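Local coordinates for protein SaTIE-TED (Staphylococcus aureus, PDB 6FX6) that is of unknown function but probably lets the bacterium attach covalently to host molecules through an internal thioester bond, at residues L78-H83 against D201-V206; G168-S173 against F226-S231; Q101-E106 against A126-S131; L210-G215 against V220-P225; I48-E53 against L108-H113. One frame throughout, in Å; residues are numbered along the deposited sequence.

Interaction 1 (L78-H83 against D201-V206)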
# COMPACT_ATOMS: atom_id res chain seq x y z
N LEU A 78 7.29 1.04 -2.62
CA LEU A 78 7.29 1.81 -1.37
C LEU A 78 5.87 2.01 -0.80
O LEU A 78 5.68 1.91 0.41
CB LEU A 78 7.98 3.16 -1.55
CG LEU A 78 9.49 3.11 -1.82
CD1 LEU A 78 9.97 4.44 -2.38
CD2 LEU A 78 10.26 2.76 -0.56
N THR A 79 4.90 2.26 -1.68
CA THR A 79 3.50 2.43 -1.25
C THR A 79 2.88 1.08 -0.85
O THR A 79 2.07 1.04 0.08
CB THR A 79 2.63 3.13 -2.32
OG1 THR A 79 2.62 2.37 -3.53
CG2 THR A 79 3.15 4.54 -2.62
N MSE A 80 3.26 0.01 -1.54
CA MSE A 80 2.83 -1.35 -1.20
C MSE A 80 3.31 -1.76 0.16
O MSE A 80 2.56 -2.35 0.94
CB MSE A 80 3.38 -2.42 -2.16
CG MSE A 80 2.98 -2.29 -3.62
SE MSE A 80 1.05 -2.49 -3.79
CE MSE A 80 0.53 -0.58 -3.77
N ILE A 81 4.57 -1.48 0.45
CA ILE A 81 5.16 -1.81 1.75
C ILE A 81 4.50 -0.99 2.86
O ILE A 81 4.17 -1.52 3.91
CB ILE A 81 6.69 -1.63 1.76
CG1 ILE A 81 7.34 -2.64 0.80
CG2 ILE A 81 7.25 -1.84 3.16
CD1 ILE A 81 8.74 -2.26 0.36
N SER A 82 4.31 0.31 2.62
CA SER A 82 3.62 1.15 3.58
C SER A 82 2.20 0.64 3.82
O SER A 82 1.81 0.42 4.97
CB SER A 82 3.59 2.60 3.10
OG SER A 82 2.87 3.43 4.00
N HIS A 83 1.46 0.39 2.74
CA HIS A 83 0.06 -0.02 2.84
C HIS A 83 -0.13 -1.36 3.56
O HIS A 83 -0.78 -1.43 4.61
CB HIS A 83 -0.59 -0.06 1.46
CG HIS A 83 -2.02 -0.48 1.49
ND1 HIS A 83 -3.04 0.37 1.86
CD2 HIS A 83 -2.61 -1.67 1.21
CE1 HIS A 83 -4.19 -0.27 1.79
NE2 HIS A 83 -3.96 -1.51 1.41
N ASP A 201 -11.46 -4.25 -6.55
CA ASP A 201 -10.28 -3.58 -6.01
C ASP A 201 -9.66 -4.31 -4.82
O ASP A 201 -10.36 -4.75 -3.91
CB ASP A 201 -10.63 -2.17 -5.52
CG ASP A 201 -11.23 -1.30 -6.59
OD1 ASP A 201 -10.86 -1.44 -7.78
OD2 ASP A 201 -12.08 -0.46 -6.24
N ARG A 202 -8.33 -4.40 -4.83
CA ARG A 202 -7.58 -4.86 -3.65
C ARG A 202 -7.38 -3.74 -2.62
O ARG A 202 -7.26 -4.03 -1.43
CB ARG A 202 -6.22 -5.43 -4.06
CG ARG A 202 -6.31 -6.76 -4.78
CD ARG A 202 -4.96 -7.13 -5.38
NE ARG A 202 -4.98 -8.47 -5.96
CZ ARG A 202 -4.78 -9.62 -5.31
NH1 ARG A 202 -4.54 -9.65 -3.99
NH2 ARG A 202 -4.82 -10.77 -5.98
N ILE A 203 -7.32 -2.49 -3.08
CA ILE A 203 -7.07 -1.33 -2.23
C ILE A 203 -8.19 -0.29 -2.41
O ILE A 203 -8.48 0.12 -3.54
CB ILE A 203 -5.70 -0.68 -2.55
CG1 ILE A 203 -4.57 -1.69 -2.31
CG2 ILE A 203 -5.48 0.57 -1.70
CD1 ILE A 203 -3.19 -1.23 -2.75
N THR A 204 -8.79 0.14 -1.31
CA THR A 204 -9.89 1.11 -1.32
C THR A 204 -9.59 2.42 -0.57
O THR A 204 -10.50 3.19 -0.30
CB THR A 204 -11.15 0.47 -0.71
OG1 THR A 204 -10.89 0.13 0.66
CG2 THR A 204 -11.55 -0.78 -1.49
N ILE A 205 -8.32 2.64 -0.22
CA ILE A 205 -7.85 3.92 0.35
C ILE A 205 -6.76 4.47 -0.57
O ILE A 205 -5.62 4.68 -0.17
CB ILE A 205 -7.36 3.81 1.82
CG1 ILE A 205 -6.45 2.59 2.03
CG2 ILE A 205 -8.55 3.74 2.78
CD1 ILE A 205 -5.58 2.70 3.27
N VAL A 206 -7.15 4.68 -1.82
CA VAL A 206 -6.25 5.12 -2.87
C VAL A 206 -6.04 6.63 -2.76
O VAL A 206 -6.96 7.36 -2.40
CB VAL A 206 -6.79 4.72 -4.26
CG1 VAL A 206 -5.89 5.24 -5.38
CG2 VAL A 206 -6.94 3.20 -4.36
O HOH W 1 -5.93 -3.30 1.03
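A buried, mainly apolar contact near the middle of the chain sets H83 and selenomethionine M80 of helix 72-87 against I203 and I205, in the loop that leaves strand 195-201. The imidazole of H83 is the centrepiece. With CG anti to the backbone N (chi1 180°), the ring is carried straight out from the helix toward the loop. I203 lies over one of its faces: CG2 makes a CH-pi contact 4.2 Å from the centroid of the H83 ring, 28° off the normal, while CD1 of the same residue sits above the rim. I205 instead comes up at the edge, its CD1 in the ring plane and 3.6 Å from H83 CE1. A water shares that plane, 2.7 Å from H83 NE2, and donates to R202 O at 2.9 Å, so the imidazole is tied to the loop backbone at one corner and lies against I203 on one face and I205 at its edge. One turn back along the helix, M80 bends at chi2 and chi3 and brings its CE to 3.9 Å from I203 CD1, so that both helix residues close on the same isoleucine. Around this contact, I203 is bonded through its backbone to P228, I81 and L78 on the same helix pack against helix 94-107, and D201 ends the strand beside strand 168-170.

Interaction 2 (G168-S173 against F226-S231)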
# COMPACT_ATOMS: atom_id res chain seq x y z
N GLY A 168 -13.16 -4.01 -2.31
CA GLY A 168 -14.19 -3.13 -2.83
C GLY A 168 -14.57 -3.49 -4.25
O GLY A 168 -13.77 -4.08 -4.98
N ILE A 169 -15.79 -3.12 -4.62
CA ILE A 169 -16.35 -3.42 -5.94
C ILE A 169 -16.96 -2.14 -6.50
O ILE A 169 -17.78 -1.52 -5.84
CB ILE A 169 -17.45 -4.52 -5.87
CG1 ILE A 169 -16.92 -5.78 -5.17
CG2 ILE A 169 -17.94 -4.88 -7.27
CD1 ILE A 169 -17.95 -6.87 -4.95
N ARG A 170 -16.53 -1.75 -7.70
CA ARG A 170 -17.13 -0.62 -8.43
C ARG A 170 -17.92 -1.17 -9.61
O ARG A 170 -17.43 -2.01 -10.37
CB ARG A 170 -16.07 0.35 -8.93
CG ARG A 170 -15.28 1.06 -7.83
CD ARG A 170 -13.79 1.03 -8.12
NE ARG A 170 -13.42 1.80 -9.29
CZ ARG A 170 -12.27 1.68 -9.98
NH1 ARG A 170 -11.33 0.80 -9.65
NH2 ARG A 170 -12.08 2.47 -11.03
N THR A 171 -19.14 -0.67 -9.76
CA THR A 171 -20.02 -1.05 -10.84
C THR A 171 -20.72 0.20 -11.34
O THR A 171 -21.00 1.11 -10.55
CB THR A 171 -21.09 -2.05 -10.37
OG1 THR A 171 -21.84 -1.48 -9.28
CG2 THR A 171 -20.45 -3.34 -9.90
N PRO A 172 -21.01 0.26 -12.66
CA PRO A 172 -21.86 1.35 -13.13
C PRO A 172 -23.30 1.12 -12.68
O PRO A 172 -23.66 0.03 -12.24
CB PRO A 172 -21.74 1.24 -14.65
CG PRO A 172 -21.49 -0.21 -14.89
CD PRO A 172 -20.61 -0.63 -13.76
N SER A 173 -24.12 2.16 -12.80
CA SER A 173 -25.54 2.07 -12.47
C SER A 173 -26.22 1.01 -13.35
O SER A 173 -25.87 0.84 -14.52
CB SER A 173 -26.21 3.43 -12.68
OG SER A 173 -27.55 3.40 -12.24
N PHE A 226 -1.50 4.52 -5.15
CA PHE A 226 -2.19 5.30 -6.19
C PHE A 226 -2.93 4.43 -7.20
O PHE A 226 -3.50 4.95 -8.16
CB PHE A 226 -1.20 6.24 -6.92
CG PHE A 226 0.01 5.56 -7.48
CD1 PHE A 226 -0.04 4.92 -8.72
CD2 PHE A 226 1.21 5.55 -6.78
CE1 PHE A 226 1.08 4.28 -9.24
CE2 PHE A 226 2.34 4.92 -7.29
CZ PHE A 226 2.27 4.29 -8.53
N ASP A 227 -2.94 3.11 -6.98
CA ASP A 227 -3.56 2.15 -7.88
C ASP A 227 -4.43 1.22 -7.03
O ASP A 227 -3.93 0.63 -6.07
CB ASP A 227 -2.45 1.35 -8.58
CG ASP A 227 -2.95 0.57 -9.80
OD1 ASP A 227 -4.15 0.23 -9.89
OD2 ASP A 227 -2.11 0.29 -10.68
N PRO A 228 -5.73 1.07 -7.38
CA PRO A 228 -6.53 0.10 -6.63
C PRO A 228 -6.19 -1.38 -6.89
O PRO A 228 -6.71 -2.24 -6.18
CB PRO A 228 -7.97 0.42 -7.06
CG PRO A 228 -7.84 1.11 -8.37
CD PRO A 228 -6.54 1.84 -8.34
N LEU A 229 -5.36 -1.66 -7.89
CA LEU A 229 -4.91 -3.02 -8.20
C LEU A 229 -6.09 -3.95 -8.44
O LEU A 229 -6.19 -5.03 -7.85
CB LEU A 229 -4.01 -3.57 -7.08
CG LEU A 229 -2.82 -2.70 -6.67
CD1 LEU A 229 -2.09 -3.36 -5.51
CD2 LEU A 229 -1.86 -2.45 -7.82
N ASP A 230 -7.00 -3.51 -9.31
CA ASP A 230 -8.25 -4.22 -9.55
C ASP A 230 -8.13 -5.28 -10.63
O ASP A 230 -7.47 -5.08 -11.64
CB ASP A 230 -9.40 -3.26 -9.90
CG ASP A 230 -9.16 -2.47 -11.17
OD1 ASP A 230 -8.08 -1.86 -11.28
OD2 ASP A 230 -10.06 -2.42 -12.03
N SER A 231 -8.77 -6.42 -10.39
CA SER A 231 -9.17 -7.31 -11.47
C SER A 231 -10.44 -6.69 -12.02
O SER A 231 -11.28 -6.23 -11.25
CB SER A 231 -9.44 -8.72 -10.96
OG SER A 231 -8.25 -9.28 -10.43
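R170, on an outermost strand of the four-stranded mixed sheet, reaches across to P228 and D230 in a loop containing an Asx turn, just before strand 231-238 begins. The contact is small and lies at the surface. Its closest approach joins R170 NH1 to P228 CG at 3.7 Å, the arginine chain crossing the proline ring at about a right angle and the guanidinium meeting it obliquely. Bends at chi2 and chi3 of the arginine bring NH1 to the proline. D230 adds an electrostatic component: its OD2 is 4.2 Å from R170 NH1, but well out of the guanidinium plane, so the two probably attract only as charges, without an N-H aimed at the oxygen. Each has a stronger partner elsewhere, R170 NH1 in a salt bridge to D201 OD1 and D230 OD2 in a hydrogen bond to H199 ND1. The loop is shaped from within. D227 OD1 accepts from L229 N at 3.0 Å with a nearly straight N-H (165°), the donor coming from above the carboxylate plane. This bond spans P228 and probably helps to fix the bend that presents the proline to the arginine. Strand 195-201 lies between the two parts: R170 pairs with H199 on one side of it and S231 with L200 on the other, while L229 packs on M80 of helix 72-87 and I169 packs on strand 175-180.

Interaction 3 (Q101-E106 against A126-S131)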
# COMPACT_ATOMS: atom_id res chain seq x y z
N GLN A 101 9.14 0.31 8.38
CA GLN A 101 10.16 1.35 8.14
C GLN A 101 11.48 0.72 7.72
O GLN A 101 12.14 1.22 6.81
CB GLN A 101 10.38 2.20 9.40
CG GLN A 101 11.45 3.28 9.27
CD GLN A 101 11.09 4.37 8.28
OE1 GLN A 101 10.51 5.39 8.66
NE2 GLN A 101 11.42 4.16 7.01
N MSE A 102 11.87 -0.36 8.40
CA MSE A 102 13.12 -1.05 8.09
C MSE A 102 13.13 -1.68 6.72
O MSE A 102 14.18 -1.71 6.06
CB MSE A 102 13.45 -2.11 9.15
CG MSE A 102 14.19 -1.49 10.33
SE MSE A 102 14.20 -2.78 11.81
CE MSE A 102 15.46 -4.10 11.05
N LEU A 103 11.99 -2.21 6.29
CA LEU A 103 11.86 -2.80 4.95
C LEU A 103 11.89 -1.74 3.85
O LEU A 103 12.51 -1.95 2.80
CB LEU A 103 10.58 -3.64 4.84
CG LEU A 103 10.37 -4.42 3.53
CD1 LEU A 103 11.60 -5.23 3.15
CD2 LEU A 103 9.15 -5.33 3.65
N ILE A 104 11.20 -0.62 4.08
CA ILE A 104 11.28 0.56 3.22
C ILE A 104 12.74 0.99 3.07
O ILE A 104 13.21 1.24 1.96
CB ILE A 104 10.41 1.73 3.76
CG1 ILE A 104 8.93 1.44 3.48
CG2 ILE A 104 10.80 3.07 3.14
CD1 ILE A 104 7.97 2.27 4.31
N TRP A 105 13.45 1.06 4.20
CA TRP A 105 14.86 1.45 4.19
C TRP A 105 15.79 0.46 3.48
O TRP A 105 16.81 0.88 2.95
CB TRP A 105 15.37 1.71 5.61
CG TRP A 105 15.01 3.03 6.21
CD1 TRP A 105 14.39 4.09 5.60
CD2 TRP A 105 15.29 3.45 7.54
NE1 TRP A 105 14.25 5.13 6.48
CE2 TRP A 105 14.80 4.76 7.68
CE3 TRP A 105 15.92 2.84 8.63
CZ2 TRP A 105 14.90 5.48 8.87
CZ3 TRP A 105 16.02 3.55 9.82
CH2 TRP A 105 15.51 4.86 9.93
N GLU A 106 15.46 -0.83 3.48
CA GLU A 106 16.22 -1.82 2.70
C GLU A 106 16.23 -1.49 1.21
O GLU A 106 17.24 -1.69 0.55
CB GLU A 106 15.71 -3.25 2.90
CG GLU A 106 16.06 -3.85 4.25
CD GLU A 106 16.26 -5.36 4.22
OE1 GLU A 106 16.92 -5.87 3.29
OE2 GLU A 106 15.78 -6.05 5.16
N ALA A 126 8.89 -11.18 5.94
CA ALA A 126 8.40 -12.24 5.05
C ALA A 126 6.90 -12.14 4.78
O ALA A 126 6.47 -12.26 3.63
CB ALA A 126 8.75 -13.62 5.61
N ASP A 127 6.11 -11.91 5.83
CA ASP A 127 4.66 -11.75 5.70
C ASP A 127 4.28 -10.52 4.86
O ASP A 127 3.28 -10.55 4.15
CB ASP A 127 3.96 -11.68 7.07
CG ASP A 127 2.50 -12.13 7.02
OD1 ASP A 127 2.26 -13.33 6.72
OD2 ASP A 127 1.59 -11.30 7.27
N ILE A 128 5.09 -9.45 4.94
CA ILE A 128 4.87 -8.24 4.13
C ILE A 128 5.15 -8.51 2.66
O ILE A 128 4.34 -8.18 1.80
CB ILE A 128 5.71 -7.04 4.62
CG1 ILE A 128 5.22 -6.60 6.00
CG2 ILE A 128 5.62 -5.86 3.64
CD1 ILE A 128 6.10 -5.56 6.68
N LEU A 129 6.30 -9.12 2.36
CA LEU A 129 6.65 -9.46 0.98
C LEU A 129 5.64 -10.43 0.33
O LEU A 129 5.36 -10.30 -0.86
CB LEU A 129 8.07 -10.04 0.90
CG LEU A 129 9.20 -9.06 1.25
CD1 LEU A 129 10.54 -9.78 1.20
CD2 LEU A 129 9.20 -7.85 0.32
N LYS A 130 5.11 -11.36 1.12
CA LYS A 130 4.04 -12.27 0.67
C LYS A 130 2.77 -11.51 0.30
O LYS A 130 2.13 -11.82 -0.70
CB LYS A 130 3.73 -13.31 1.75
CG LYS A 130 2.68 -14.36 1.38
CD LYS A 130 2.37 -15.28 2.54
CE LYS A 130 1.42 -16.40 2.14
NZ LYS A 130 1.20 -17.38 3.24
N SER A 131 2.39 -10.52 1.11
CA SER A 131 1.22 -9.68 0.83
C SER A 131 1.40 -8.84 -0.43
O SER A 131 0.45 -8.71 -1.23
CB SER A 131 0.90 -8.76 2.02
OG SER A 131 0.35 -9.49 3.09
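No flat group of the two segments takes part where L103 meets I128 and L129; the indole of W105 points elsewhere from the same helix and has Q101 NE2 above the rim of one face. Q101 NE2 stands 3.0 Å from W105 NE1, but both are donors and no bond joins them. The W105 ring also meets that of Y22, with the planes about 20° apart, and P50, A110 and Y112 pack against it. Q101 OE1 accepts from C47 N, and W105 NE1 gives a weak bond to C47 O, so this flank of helix 94-107 grips the backbone of what is probably the thioester cysteine. The opposing helix is met through L103. A first torsion of -175° swings this leucine away from its own backbone N and out toward helix 121-134. There L103 and I128 reach toward each other tip to tip, L103 CD2 lying 3.6 Å from I128 CG2. That same methyl also approaches L129, whose CD2 is 4.2 Å from L103 CD2. A single leucine branch thus bridges two consecutive residues of the second helix, while the backbones stay well apart, L103 CA and I128 CA being 8.9 Å from each other. Y121, K125 and, from helix 72-87, I81 also touch L103. Nearby, E106 forms a salt bridge with K125 and accepts from Y121 OH. Made of aliphatic carbons alone, the meeting of the two segments depends on shape and the exclusion of water, whereas directional bonds between the helices come from the polar residues alongside.

Interaction 4 (L210-G215 against V220-P225)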
# COMPACT_ATOMS: atom_id res chain seq x y z
N LEU A 210 2.73 11.57 -1.23
CA LEU A 210 3.42 12.84 -1.06
C LEU A 210 4.78 12.63 -0.41
O LEU A 210 4.99 11.68 0.35
CB LEU A 210 2.57 13.77 -0.18
CG LEU A 210 1.15 14.08 -0.68
CD1 LEU A 210 0.44 15.06 0.26
CD2 LEU A 210 1.18 14.65 -2.09
N VAL A 211 5.72 13.52 -0.73
CA VAL A 211 6.99 13.62 -0.03
C VAL A 211 6.99 14.98 0.65
O VAL A 211 6.53 15.97 0.07
CB VAL A 211 8.23 13.41 -0.95
CG1 VAL A 211 8.24 14.35 -2.15
CG2 VAL A 211 9.52 13.55 -0.16
N TYR A 212 7.48 15.01 1.89
CA TYR A 212 7.52 16.22 2.71
C TYR A 212 8.96 16.56 3.02
O TYR A 212 9.73 15.71 3.47
CB TYR A 212 6.73 16.00 4.00
CG TYR A 212 5.24 16.09 3.79
CD1 TYR A 212 4.60 17.33 3.78
CD2 TYR A 212 4.47 14.94 3.59
CE1 TYR A 212 3.23 17.42 3.58
CE2 TYR A 212 3.10 15.03 3.39
CZ TYR A 212 2.48 16.27 3.39
OH TYR A 212 1.13 16.36 3.19
N THR A 213 9.31 17.83 2.80
CA THR A 213 10.69 18.30 2.86
C THR A 213 10.75 19.56 3.73
O THR A 213 9.94 20.46 3.57
CB THR A 213 11.21 18.63 1.44
OG1 THR A 213 11.15 17.44 0.64
CG2 THR A 213 12.64 19.14 1.46
N SER A 214 11.72 19.58 4.65
CA SER A 214 12.04 20.77 5.43
C SER A 214 13.55 20.97 5.42
O SER A 214 14.28 20.28 6.15
CB SER A 214 11.53 20.62 6.87
OG SER A 214 11.91 21.74 7.66
N GLY A 215 14.02 21.90 4.58
CA GLY A 215 15.44 22.24 4.50
C GLY A 215 16.30 21.10 3.99
O GLY A 215 15.99 20.51 2.95
N VAL A 220 10.29 12.89 4.41
CA VAL A 220 9.30 11.99 4.97
C VAL A 220 8.20 11.75 3.94
O VAL A 220 7.76 12.68 3.25
CB VAL A 220 8.72 12.56 6.29
CG1 VAL A 220 7.47 11.80 6.73
CG2 VAL A 220 9.78 12.50 7.38
N GLY A 221 7.76 10.50 3.84
CA GLY A 221 6.77 10.10 2.85
C GLY A 221 5.46 9.69 3.50
O GLY A 221 5.45 8.89 4.44
N VAL A 222 4.37 10.27 3.01
CA VAL A 222 3.04 9.73 3.23
C VAL A 222 2.81 8.92 1.98
O VAL A 222 2.42 9.45 0.93
CB VAL A 222 1.98 10.83 3.43
CG1 VAL A 222 0.61 10.21 3.67
CG2 VAL A 222 2.36 11.71 4.61
N LEU A 223 3.09 7.62 2.08
CA LEU A 223 3.24 6.75 0.92
C LEU A 223 1.90 6.09 0.57
O LEU A 223 1.71 4.87 0.76
CB LEU A 223 4.32 5.70 1.20
CG LEU A 223 5.69 6.26 1.61
CD1 LEU A 223 6.61 5.12 2.04
CD2 LEU A 223 6.31 7.07 0.48
N LYS A 224 1.00 6.90 0.04
CA LYS A 224 -0.34 6.46 -0.33
C LYS A 224 -0.29 5.64 -1.62
O LYS A 224 0.37 6.04 -2.58
CB LYS A 224 -1.28 7.64 -0.55
CG LYS A 224 -1.45 8.55 0.66
CD LYS A 224 -2.55 9.56 0.40
CE LYS A 224 -2.68 10.54 1.55
NZ LYS A 224 -3.78 11.49 1.27
N PRO A 225 -0.99 4.49 -1.64
CA PRO A 225 -1.06 3.73 -2.89
C PRO A 225 -1.95 4.45 -3.90
O PRO A 225 -3.02 4.94 -3.54
CB PRO A 225 -1.65 2.38 -2.46
CG PRO A 225 -2.39 2.66 -1.20
CD PRO A 225 -1.76 3.86 -0.56
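Y212 reaches along its cross-strand partner V220 toward V222. Its CB lies 3.6 Å from V220 O; CG is set beside the backbone N (chi1 -77°), and the ring has this carbonyl oxygen at its edge. CD2 comes within 4.0 Å of V222 CG2, and CE2 closes to 3.6 Å from the same methyl, which approaches the ring obliquely. H60 of strand 59-64 packs against Y212 as well. These residues belong to a beta hairpin in which strands 210-213 and 220-222 run antiparallel, within the large sheet. Y212 and V220 form one hydrogen-bonded pair, with Y212 N to V220 O at 2.7 Å and the return bond from V220 N to Y212 O at 3.0 Å and nearly straight (171°). L210 and V222 form the next such pair, where the bond from V222 N to L210 O, 3.1 Å long, is more bent (138°). Between them V211 and G221 make a non-hydrogen-bonded pair, and G221 CA offers a C-H to L210 O. V220 and V222 touch A45 of strand 43-47, which flanks the hairpin. After V222 the chain passes through an inverse gamma turn centred on L223, whose side chain meets S82 of helix 72-87.

Interaction 5 (I48-E53 against L108-H113)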
# COMPACT_ATOMS: atom_id res chain seq x y z
N ILE A 48 12.21 8.38 4.38
CA ILE A 48 12.64 7.84 3.08
C ILE A 48 14.03 8.36 2.66
O ILE A 48 14.36 8.42 1.48
CB ILE A 48 11.59 8.11 1.97
CG1 ILE A 48 11.24 9.60 1.88
CG2 ILE A 48 10.35 7.27 2.22
CD1 ILE A 48 10.24 9.94 0.80
N GLU A 49 14.83 8.73 3.66
CA GLU A 49 16.26 8.98 3.51
C GLU A 49 16.94 8.44 4.79
O GLU A 49 17.08 9.18 5.76
CB GLU A 49 16.54 10.47 3.37
CG GLU A 49 16.23 11.04 2.00
CD GLU A 49 16.54 12.52 1.92
OE1 GLU A 49 15.98 13.28 2.74
OE2 GLU A 49 17.34 12.92 1.05
N PRO A 50 17.34 7.16 4.79
CA PRO A 50 17.84 6.53 6.03
C PRO A 50 19.12 7.13 6.66
O PRO A 50 19.42 6.83 7.82
CB PRO A 50 18.08 5.07 5.62
CG PRO A 50 18.26 5.11 4.14
CD PRO A 50 17.38 6.22 3.65
N ASN A 51 19.85 7.95 5.90
CA ASN A 51 21.07 8.61 6.38
C ASN A 51 20.87 10.00 7.02
O ASN A 51 21.85 10.70 7.27
CB ASN A 51 22.06 8.74 5.21
CG ASN A 51 21.64 9.80 4.21
OD1 ASN A 51 20.48 9.86 3.81
ND2 ASN A 51 22.59 10.64 3.81
N LYS A 52 19.63 10.42 7.28
CA LYS A 52 19.35 11.77 7.78
C LYS A 52 18.38 11.80 8.95
O LYS A 52 17.50 10.94 9.07
CB LYS A 52 18.78 12.64 6.67
CG LYS A 52 19.78 12.95 5.58
CD LYS A 52 19.19 13.89 4.55
CE LYS A 52 20.26 14.42 3.61
NZ LYS A 52 19.73 15.53 2.78
N GLU A 53 18.55 12.81 9.80
CA GLU A 53 17.61 13.10 10.89
C GLU A 53 16.43 13.93 10.40
O GLU A 53 16.61 14.86 9.61
CB GLU A 53 18.33 13.80 12.06
CG GLU A 53 18.52 15.32 11.94
CD GLU A 53 19.32 15.77 10.72
OE1 GLU A 53 20.20 15.02 10.24
OE2 GLU A 53 19.06 16.90 10.23
N LEU A 108 16.00 1.53 -0.02
CA LEU A 108 16.71 2.79 -0.19
C LEU A 108 18.17 2.75 0.32
O LEU A 108 18.75 3.80 0.60
CB LEU A 108 15.93 3.90 0.53
CG LEU A 108 14.46 4.02 0.13
CD1 LEU A 108 13.75 5.04 1.01
CD2 LEU A 108 14.33 4.39 -1.34
N GLY A 109 18.74 1.55 0.43
CA GLY A 109 20.19 1.39 0.66
C GLY A 109 20.66 1.09 2.08
O GLY A 109 21.86 0.98 2.30
N ALA A 110 19.74 0.95 3.03
CA ALA A 110 20.12 0.63 4.41
C ALA A 110 20.55 -0.83 4.54
O ALA A 110 19.96 -1.72 3.93
CB ALA A 110 18.97 0.93 5.36
N LYS A 111 21.61 -1.05 5.33
CA LYS A 111 22.15 -2.38 5.60
C LYS A 111 22.23 -2.58 7.12
O LYS A 111 22.77 -1.72 7.82
CB LYS A 111 23.54 -2.52 4.98
CG LYS A 111 23.58 -2.29 3.47
CD LYS A 111 24.99 -2.45 2.92
CE LYS A 111 25.01 -2.46 1.40
NZ LYS A 111 26.36 -2.76 0.86
N TYR A 112 21.69 -3.69 7.61
CA TYR A 112 21.59 -3.95 9.05
C TYR A 112 22.66 -4.93 9.50
O TYR A 112 22.71 -6.06 9.02
CB TYR A 112 20.20 -4.49 9.40
CG TYR A 112 19.12 -3.57 8.91
CD1 TYR A 112 19.02 -2.27 9.40
CD2 TYR A 112 18.21 -3.98 7.93
CE1 TYR A 112 18.05 -1.40 8.95
CE2 TYR A 112 17.23 -3.12 7.47
CZ TYR A 112 17.16 -1.83 7.98
OH TYR A 112 16.20 -0.97 7.53
N HIS A 113 23.49 -4.48 10.44
CA HIS A 113 24.56 -5.30 11.02
C HIS A 113 24.04 -6.07 12.24
O HIS A 113 24.40 -7.24 12.43
CB HIS A 113 25.76 -4.43 11.40
CG HIS A 113 26.22 -3.54 10.29
ND1 HIS A 113 27.02 -3.98 9.25
CD2 HIS A 113 25.97 -2.23 10.03
CE1 HIS A 113 27.25 -2.98 8.42
NE2 HIS A 113 26.62 -1.91 8.87
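L108, just past the end of helix 94-107, fits against I48 and P50 of the loop that follows strand 43-47. With chi1 at -54° the leucine chain leaves on the side of its own backbone N, a course that lets CD1 settle 3.5 Å from I48 O and 3.9 Å from I48 CB. The ring of P50 crosses the leucine at about a right angle: P50 CD lies 4.1 Å from L108 CB, and P50 CG is 3.8 Å from L108 O. Two residues on, the methyl of A110 completes the first shell, its CB 4.2 Å from P50 CB. Behind these contacts, both segments are held in bent shapes. P50 occupies the second position of a type I turn from E49 to K52, closed by K52 N bonding to E49 O, and its own carbonyl accepts from Y22 OH. On the other side G109 adopts a positive phi (101°), which turns the chain so that A110 follows L108 toward the proline; A110 N probably bonds back to W105 O. Further out, I48 CD1 packs on V211 of the hairpin, and F69 touches L108. Because I48 directly follows C47, probably the thioester cysteine, this packing joins the loop after that cysteine to the end of the helix that carries W105, an arrangement consistent with a thioester-domain core.

Overall arrangement
Interactions 1, 3, 4 and 5 are buried, interaction 1 nearest the centre of the chain; interaction 2 lies at the surface, about 35 Å from interaction 5 between centres. Helix 72-87 of interaction 1 packs through I81 and L78 on I104 from interaction 3, and its T79 meets L223 and K224 from interaction 4. Helix 94-107 of interaction 3 leads into strand 111-115 of interaction 5, and M102 O bonds to Y112 OH. Interaction 2 reaches the interior through D201, which bonds to G168 and R170. Chemistry follows place: interaction 3 is apolar and interaction 5 largely so, interaction 4 rests on backbone bonds, interaction 1 adds a bridging water, and interaction 2 combines an arginine packed on a proline with a loose charge attraction.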